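Local coordinates for ABC transporter, substrate binding protein (Aeropyrum pernix, PDB 3EAF) that probably captures a solute outside the cell membrane and hands it to an ABC transporter for import, at residues A[66-71]-A[92-97]; A[152-157]-A[231-236]; A[177-182]-A[209-214]. All blocks are in the same frame, centred on the assembly; numbering follows the deposited sequence.

Overall arrangement
Interaction 1 joins helices 61-74 and 85-98 in the lobe built on the sheet containing strands 3-11, 79-82 and 101-104. Interactions 2 and 3 belong to the second lobe, whose sheet includes strands 142-148, 171-178, 202-205 and 227-230. Along the chain, interaction 1 closes first; segments 152-157, 177-182, 209-214 and 231-236 then follow, so that both halves of interaction 3 fall between those of interaction 2. The centres of interactions 2 and 3 are about 10 Å apart and their segments touch, Gly-234 resting on Cys-212 and Ile-209, whereas interaction 1 is centred about 23 and 30 Å from them. This two-lobe plan is that of periplasmic binding proteins, which characteristically hold solutes between the lobes.

Interaction 1: residues A[66-71]-A[92-97]; sequences EYYREF and SDQVDT
Gln-94 meets Tyr-68 first, through the aliphatic part of its chain: CG lies 3.7 Å from CE2 of the tyrosine ring, approaching it obliquely. The glutamine chain bends at chi2 (59°), and its amide plane ends up turned 61° from the ring plane. The backbone of the same residue also takes part, since Gln-94 O is 3.7 Å from Tyr-68 OH. The amide NE2 has a partner just past the segment, a hydrogen bond to Asp-98 OD2.

One residue on, Val-95 covers the other ortho position beside the hydroxyl. Its CG1 methyl comes within 3.6 Å of Tyr-68 CE1, again at a slant to the ring, while the hydroxyl oxygen reaches past the methyl until OH is 3.6 Å from Val-95 CA. Tyr-68 gets there by holding CG anti to its backbone N (chi1 176°), which carries the ring from helix 61-74 toward helix 85-98; the nearest CA atoms of the two segments, Tyr-68 and Val-95, are 9.3 Å apart.

The tyrosine is gripped in two ways. Its ring carbons CE2 and CE1 pack on Gln-94 CG and Val-95 CG1, and its hydroxyl hydrogen-bonds to Asp-98 OD2, the oxygen that Gln-94 NE2 also reaches. This shared oxygen satisfies the buried phenol and probably fixes how far the ring reaches between helices 61-74 and 85-98, where Tyr-68 also touches Ile-80 of strand 79-82.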
# COMPACT_ATOMS: atom_id res chain seq x y z
N GLU A 66 -0.88 20.63 -8.22
CA GLU A 66 -1.77 21.27 -9.19
C GLU A 66 -3.16 20.61 -9.24
O GLU A 66 -4.19 21.30 -9.22
CB GLU A 66 -1.11 21.30 -10.57
CG GLU A 66 -0.03 22.38 -10.69
CD GLU A 66 0.97 22.12 -11.80
OE1 GLU A 66 0.90 21.07 -12.47
OE2 GLU A 66 1.85 22.99 -12.01
N TYR A 67 -3.18 19.28 -9.30
CA TYR A 67 -4.44 18.54 -9.30
C TYR A 67 -5.18 18.61 -7.96
O TYR A 67 -6.41 18.56 -7.94
CB TYR A 67 -4.24 17.08 -9.72
CG TYR A 67 -3.89 16.90 -11.18
CD1 TYR A 67 -4.42 17.74 -12.16
CD2 TYR A 67 -3.04 15.87 -11.59
CE1 TYR A 67 -4.10 17.56 -13.51
CE2 TYR A 67 -2.74 15.68 -12.93
CZ TYR A 67 -3.26 16.53 -13.88
OH TYR A 67 -2.96 16.35 -15.22
N TYR A 68 -4.44 18.74 -6.87
CA TYR A 68 -5.05 18.95 -5.55
C TYR A 68 -5.83 20.26 -5.51
O TYR A 68 -6.98 20.29 -5.05
CB TYR A 68 -4.01 18.95 -4.42
CG TYR A 68 -4.67 19.27 -3.09
CD1 TYR A 68 -5.43 18.30 -2.42
CD2 TYR A 68 -4.57 20.55 -2.52
CE1 TYR A 68 -6.06 18.59 -1.22
CE2 TYR A 68 -5.21 20.84 -1.30
CZ TYR A 68 -5.95 19.86 -0.66
OH TYR A 68 -6.58 20.12 0.54
N ARG A 69 -5.20 21.34 -5.97
CA ARG A 69 -5.86 22.63 -6.04
C ARG A 69 -7.09 22.58 -6.96
O ARG A 69 -8.12 23.13 -6.61
CB ARG A 69 -4.87 23.74 -6.44
CG ARG A 69 -3.82 24.04 -5.36
CD ARG A 69 -2.99 25.30 -5.64
NE ARG A 69 -2.23 25.21 -6.89
CZ ARG A 69 -1.00 24.72 -7.00
NH1 ARG A 69 -0.35 24.27 -5.92
NH2 ARG A 69 -0.40 24.69 -8.18
N GLU A 70 -6.98 21.88 -8.09
CA GLU A 70 -8.12 21.63 -8.98
C GLU A 70 -9.26 20.87 -8.29
O GLU A 70 -10.42 21.28 -8.37
CB GLU A 70 -7.68 20.88 -10.25
CG GLU A 70 -8.84 20.60 -11.22
CD GLU A 70 -8.42 19.91 -12.51
OE1 GLU A 70 -7.47 19.09 -12.50
OE2 GLU A 70 -9.06 20.17 -13.55
N PHE A 71 -8.93 19.76 -7.63
CA PHE A 71 -9.92 19.00 -6.86
C PHE A 71 -10.66 19.90 -5.87
O PHE A 71 -11.89 19.88 -5.82
CB PHE A 71 -9.26 17.84 -6.08
CG PHE A 71 -8.82 16.68 -6.94
CD1 PHE A 71 -9.41 16.40 -8.17
CD2 PHE A 71 -7.82 15.82 -6.47
CE1 PHE A 71 -8.99 15.31 -8.93
CE2 PHE A 71 -7.39 14.73 -7.22
CZ PHE A 71 -7.98 14.47 -8.46
N SER A 92 -0.52 16.65 3.51
CA SER A 92 -1.24 16.23 4.72
C SER A 92 -1.74 17.39 5.61
O SER A 92 -2.85 17.33 6.13
CB SER A 92 -0.42 15.21 5.52
OG SER A 92 0.86 15.71 5.83
N ASP A 93 -0.91 18.43 5.78
CA ASP A 93 -1.29 19.57 6.62
C ASP A 93 -2.36 20.41 5.93
O ASP A 93 -3.27 20.93 6.59
CB ASP A 93 -0.07 20.45 6.97
CG ASP A 93 0.77 19.89 8.12
OD1 ASP A 93 0.29 19.05 8.91
OD2 ASP A 93 1.94 20.32 8.25
N GLN A 94 -2.25 20.53 4.61
CA GLN A 94 -3.22 21.26 3.80
C GLN A 94 -4.61 20.58 3.78
O GLN A 94 -5.63 21.26 3.91
CB GLN A 94 -2.69 21.47 2.37
CG GLN A 94 -3.48 22.50 1.54
CD GLN A 94 -3.50 23.88 2.18
OE1 GLN A 94 -2.46 24.42 2.56
NE2 GLN A 94 -4.69 24.46 2.30
N VAL A 95 -4.64 19.25 3.65
CA VAL A 95 -5.92 18.52 3.66
C VAL A 95 -6.63 18.60 5.02
O VAL A 95 -7.86 18.52 5.09
CB VAL A 95 -5.80 17.04 3.16
CG1 VAL A 95 -5.08 16.97 1.81
CG2 VAL A 95 -5.10 16.15 4.18
N ASP A 96 -5.86 18.77 6.08
CA ASP A 96 -6.42 19.01 7.41
C ASP A 96 -7.08 20.39 7.44
O ASP A 96 -8.24 20.52 7.84
CB ASP A 96 -5.34 18.89 8.49
CG ASP A 96 -5.84 19.29 9.87
OD1 ASP A 96 -6.89 18.76 10.30
OD2 ASP A 96 -5.18 20.11 10.54
N THR A 97 -6.34 21.41 7.01
CA THR A 97 -6.86 22.77 6.86
C THR A 97 -8.15 22.79 6.03
O THR A 97 -9.16 23.36 6.45
CB THR A 97 -5.80 23.69 6.22
OG1 THR A 97 -4.63 23.70 7.06
CG2 THR A 97 -6.31 25.11 6.06

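Interaction 2: residues A[152-157]-A[231-236]; sequences VAYSRS and NVWGFD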
# COMPACT_ATOMS: atom_id res chain seq x y z
N VAL A 152 13.93 8.96 -2.78
CA VAL A 152 12.49 8.84 -2.88
C VAL A 152 11.88 8.63 -1.49
O VAL A 152 12.25 7.70 -0.78
CB VAL A 152 12.11 7.69 -3.85
CG1 VAL A 152 10.60 7.49 -3.91
CG2 VAL A 152 12.67 7.99 -5.25
N ALA A 153 10.97 9.52 -1.11
CA ALA A 153 10.33 9.47 0.22
C ALA A 153 9.70 8.10 0.54
O ALA A 153 9.80 7.60 1.66
CB ALA A 153 9.30 10.60 0.38
N TYR A 154 9.03 7.52 -0.46
CA TYR A 154 8.46 6.17 -0.37
C TYR A 154 9.52 5.10 -0.04
O TYR A 154 9.35 4.30 0.89
CB TYR A 154 7.73 5.83 -1.67
CG TYR A 154 7.68 4.35 -2.04
CD1 TYR A 154 7.10 3.40 -1.18
CD2 TYR A 154 8.20 3.91 -3.26
CE1 TYR A 154 7.05 2.05 -1.52
CE2 TYR A 154 8.15 2.55 -3.61
CZ TYR A 154 7.58 1.64 -2.73
OH TYR A 154 7.53 0.31 -3.06
N SER A 155 10.59 5.10 -0.82
CA SER A 155 11.67 4.11 -0.68
C SER A 155 12.37 4.21 0.67
O SER A 155 12.86 3.20 1.19
CB SER A 155 12.68 4.27 -1.81
OG SER A 155 12.05 4.18 -3.06
N ARG A 156 12.42 5.42 1.22
CA ARG A 156 13.07 5.71 2.50
C ARG A 156 12.21 5.41 3.72
O ARG A 156 12.72 5.24 4.82
CB ARG A 156 13.43 7.20 2.58
CG ARG A 156 14.58 7.69 1.72
CD ARG A 156 15.04 9.07 2.21
NE ARG A 156 13.99 10.10 2.11
CZ ARG A 156 13.90 10.99 1.11
NH1 ARG A 156 14.78 10.98 0.12
NH2 ARG A 156 12.92 11.89 1.12
N SER A 157 10.89 5.35 3.52
CA SER A 157 9.93 5.54 4.62
C SER A 157 10.14 4.67 5.87
O SER A 157 10.19 5.21 6.98
CB SER A 157 8.47 5.46 4.12
OG SER A 157 7.56 5.75 5.17
N ASN A 231 8.69 -4.90 0.27
CA ASN A 231 7.49 -4.20 0.66
C ASN A 231 6.33 -4.59 -0.26
O ASN A 231 6.55 -5.19 -1.32
CB ASN A 231 7.73 -2.70 0.64
CG ASN A 231 7.82 -2.14 -0.76
OD1 ASN A 231 6.89 -1.50 -1.22
ND2 ASN A 231 8.95 -2.37 -1.44
N VAL A 232 5.12 -4.23 0.15
CA VAL A 232 3.88 -4.59 -0.57
C VAL A 232 3.86 -4.23 -2.07
O VAL A 232 3.34 -5.00 -2.88
CB VAL A 232 2.60 -4.05 0.18
CG1 VAL A 232 2.65 -2.52 0.35
CG2 VAL A 232 1.32 -4.49 -0.54
N TRP A 233 4.44 -3.08 -2.43
CA TRP A 233 4.45 -2.63 -3.83
C TRP A 233 5.56 -3.27 -4.67
O TRP A 233 5.67 -2.97 -5.86
CB TRP A 233 4.53 -1.09 -3.91
CG TRP A 233 3.41 -0.37 -3.20
CD1 TRP A 233 3.49 0.31 -2.02
CD2 TRP A 233 2.04 -0.27 -3.62
NE1 TRP A 233 2.26 0.83 -1.68
CE2 TRP A 233 1.36 0.49 -2.65
CE3 TRP A 233 1.32 -0.73 -4.74
CZ2 TRP A 233 -0.01 0.79 -2.75
CZ3 TRP A 233 -0.03 -0.43 -4.84
CH2 TRP A 233 -0.68 0.33 -3.85
N GLY A 234 6.35 -4.16 -4.07
CA GLY A 234 7.53 -4.73 -4.74
C GLY A 234 7.36 -6.17 -5.21
O GLY A 234 8.28 -6.74 -5.81
N PHE A 235 6.18 -6.73 -4.96
CA PHE A 235 5.92 -8.15 -5.15
C PHE A 235 4.43 -8.36 -5.41
O PHE A 235 3.59 -7.80 -4.69
CB PHE A 235 6.32 -8.91 -3.89
CG PHE A 235 6.36 -10.42 -4.04
CD1 PHE A 235 7.54 -11.06 -4.37
CD2 PHE A 235 5.21 -11.20 -3.81
CE1 PHE A 235 7.59 -12.46 -4.49
CE2 PHE A 235 5.25 -12.59 -3.94
CZ PHE A 235 6.45 -13.21 -4.27
N ASP A 236 4.11 -9.11 -6.46
CA ASP A 236 2.72 -9.53 -6.73
C ASP A 236 2.71 -10.73 -7.68
O ASP A 236 3.74 -11.41 -7.83
CB ASP A 236 1.82 -8.36 -7.23
CG ASP A 236 2.29 -7.73 -8.54
OD1 ASP A 236 2.56 -8.47 -9.52
OD2 ASP A 236 2.38 -6.48 -8.61
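Tyr-154 and Asn-231 are joined by a hydrogen bond, the phenol donating from OH to Asn-231 OD1 over 2.7 Å. The side chains come from opposite directions, and OD1 sits at the ring's edge, in its plane; the hydroxyl is tilted 25° from the carbonyl plane. From the opposite face of that plane, and well above it, Trp-233 N donates to the same OD1 over 3.2 Å, making an Asx turn. A chi1 of 73° folds Asn-231 OD1 back over the turn, while ND2 hydrogen-bonds to the backbone carbonyls of Asn-207 and Cys-205. An alanine here removes the acceptor shared by Tyr-154 OH and Trp-233 N, and would probably leave the phenol without its mate and freer to swing.

Trp-233 adds packing: its CB lies 3.4 Å from Tyr-154 OH, and CD1 is 4.0 Å from Tyr-154 CE1, the ring planes meeting obliquely at 82°.

A glycerol, probably from the crystallisation liquor, lies about 3 Å from the Tyr-154 side chain, consistent with a pocket. The loop after strand 227-230 meets helix 153-156 between the lobes, with helix 288-304 against Trp-233; helices 18-38 and 85-98 of the other lobe touch Trp-233 and Tyr-154, respectively.

Interaction 3: residues A[177-182]-A[209-214]; sequences YDLPLR and ISSCSL
Ser-211, in the first turn of helix 209-222, presses its small side chain against the extended run of Leu-179 and Pro-180. The CB atom is directed at that run and meets two things: the carbonyl oxygen Pro-180 O at 3.7 Å, and the methyl Leu-179 CD2 at 3.8 Å. Leu-179 delivers this methyl with CG opposite its backbone N (chi1 180°), and the same CD2 also lies 3.9 Å from Ser-211 O, so the leucine branch packs on both CB and backbone of the serine.

One bond further out is the tip. With chi1 at 58°, OG lies between the serine's own N and carbonyl carbon; it stays 3.8 Å from Pro-180 O and 4.0 Å from Leu-179 CD2, and binds water 1 at 2.7 Å. That water in turn donates to Leu-181 O, also at 2.7 Å; a direct approach is too long, Leu-181 O being 4.0 Å from Ser-211 OG. The water thus bridges the helix to the loop's backbone. Asn-207 ND2 is a second hydrogen-bonding partner of OG and also bonds Leu-179 O, so the hydroxyl is held by protein and water together.

In the fold, segment 177-182 leaves strand 171-178, the outermost strand on its side of the sheet, and passes over the start of the helix that follows strand 202-205. Leu-179 and Cys-212 both reach Cys-205 of that strand, and helix 185-196 flanks the contact, touching Tyr-177 and Leu-214.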
# COMPACT_ATOMS: atom_id res chain seq x y z
N TYR A 177 22.05 0.12 0.48
CA TYR A 177 22.46 0.06 -0.93
C TYR A 177 21.46 0.83 -1.78
O TYR A 177 20.25 0.62 -1.69
CB TYR A 177 22.61 -1.41 -1.39
CG TYR A 177 23.59 -2.16 -0.51
CD1 TYR A 177 24.94 -2.24 -0.86
CD2 TYR A 177 23.19 -2.73 0.70
CE1 TYR A 177 25.85 -2.90 -0.04
CE2 TYR A 177 24.10 -3.37 1.52
CZ TYR A 177 25.43 -3.46 1.15
OH TYR A 177 26.33 -4.11 1.97
N ASP A 178 21.99 1.74 -2.59
CA ASP A 178 21.19 2.73 -3.31
C ASP A 178 20.66 2.18 -4.63
O ASP A 178 21.28 2.34 -5.69
CB ASP A 178 22.02 4.01 -3.53
CG ASP A 178 21.16 5.24 -3.81
OD1 ASP A 178 19.98 5.10 -4.20
OD2 ASP A 178 21.67 6.37 -3.64
N LEU A 179 19.51 1.52 -4.56
CA LEU A 179 18.85 1.01 -5.76
C LEU A 179 17.82 2.03 -6.24
O LEU A 179 16.85 2.31 -5.52
CB LEU A 179 18.18 -0.34 -5.49
CG LEU A 179 17.45 -0.99 -6.67
CD1 LEU A 179 18.42 -1.57 -7.68
CD2 LEU A 179 16.48 -2.05 -6.16
N PRO A 180 18.03 2.61 -7.44
CA PRO A 180 17.11 3.62 -7.94
C PRO A 180 15.70 3.08 -8.14
O PRO A 180 15.52 1.91 -8.49
CB PRO A 180 17.73 4.02 -9.29
CG PRO A 180 19.18 3.66 -9.15
CD PRO A 180 19.14 2.37 -8.38
N LEU A 181 14.70 3.94 -7.93
CA LEU A 181 13.31 3.59 -8.25
C LEU A 181 13.16 3.21 -9.73
O LEU A 181 12.37 2.32 -10.08
CB LEU A 181 12.37 4.75 -7.90
CG LEU A 181 10.85 4.57 -8.07
CD1 LEU A 181 10.27 3.67 -6.97
CD2 LEU A 181 10.16 5.93 -8.10
N ARG A 182 13.93 3.88 -10.58
CA ARG A 182 13.92 3.62 -12.02
C ARG A 182 15.13 2.77 -12.43
O ARG A 182 15.67 2.94 -13.52
CB ARG A 182 13.92 4.93 -12.81
CG ARG A 182 12.75 5.86 -12.54
CD ARG A 182 13.12 7.29 -12.93
NE ARG A 182 12.10 8.27 -12.55
CZ ARG A 182 12.00 8.84 -11.35
NH1 ARG A 182 12.86 8.54 -10.38
NH2 ARG A 182 11.03 9.71 -11.12
N ILE A 209 7.74 -3.06 -7.79
CA ILE A 209 8.02 -4.37 -8.38
C ILE A 209 9.08 -4.38 -9.49
O ILE A 209 9.78 -5.38 -9.65
CB ILE A 209 6.69 -5.08 -8.86
CG1 ILE A 209 6.95 -6.55 -9.22
CG2 ILE A 209 6.01 -4.29 -10.00
CD1 ILE A 209 5.70 -7.40 -9.40
N SER A 210 9.19 -3.30 -10.26
CA SER A 210 10.14 -3.24 -11.37
C SER A 210 11.58 -3.41 -10.92
O SER A 210 12.29 -4.28 -11.41
CB SER A 210 9.98 -1.93 -12.17
OG SER A 210 8.69 -1.88 -12.75
N SER A 211 12.03 -2.57 -9.99
CA SER A 211 13.40 -2.69 -9.50
C SER A 211 13.59 -3.86 -8.53
O SER A 211 14.65 -4.48 -8.53
CB SER A 211 13.89 -1.37 -8.90
OG SER A 211 13.06 -0.95 -7.83
N CYS A 212 12.58 -4.15 -7.70
CA CYS A 212 12.64 -5.32 -6.81
C CYS A 212 12.89 -6.60 -7.58
O CYS A 212 13.72 -7.42 -7.20
CB CYS A 212 11.34 -5.48 -6.01
SG CYS A 212 11.14 -4.32 -4.65
N SER A 213 12.15 -6.79 -8.68
CA SER A 213 12.29 -7.98 -9.51
C SER A 213 13.64 -8.05 -10.23
O SER A 213 14.27 -9.12 -10.28
CB SER A 213 11.14 -8.07 -10.50
OG SER A 213 9.90 -8.11 -9.81
N LEU A 214 14.08 -6.93 -10.78
CA LEU A 214 15.41 -6.83 -11.39
C LEU A 214 16.51 -7.23 -10.40
O LEU A 214 17.47 -7.91 -10.77
CB LEU A 214 15.66 -5.42 -11.93
CG LEU A 214 15.00 -5.01 -13.25
CD1 LEU A 214 15.31 -3.55 -13.52
CD2 LEU A 214 15.46 -5.86 -14.41
O HOH W 1 10.99 0.46 -8.77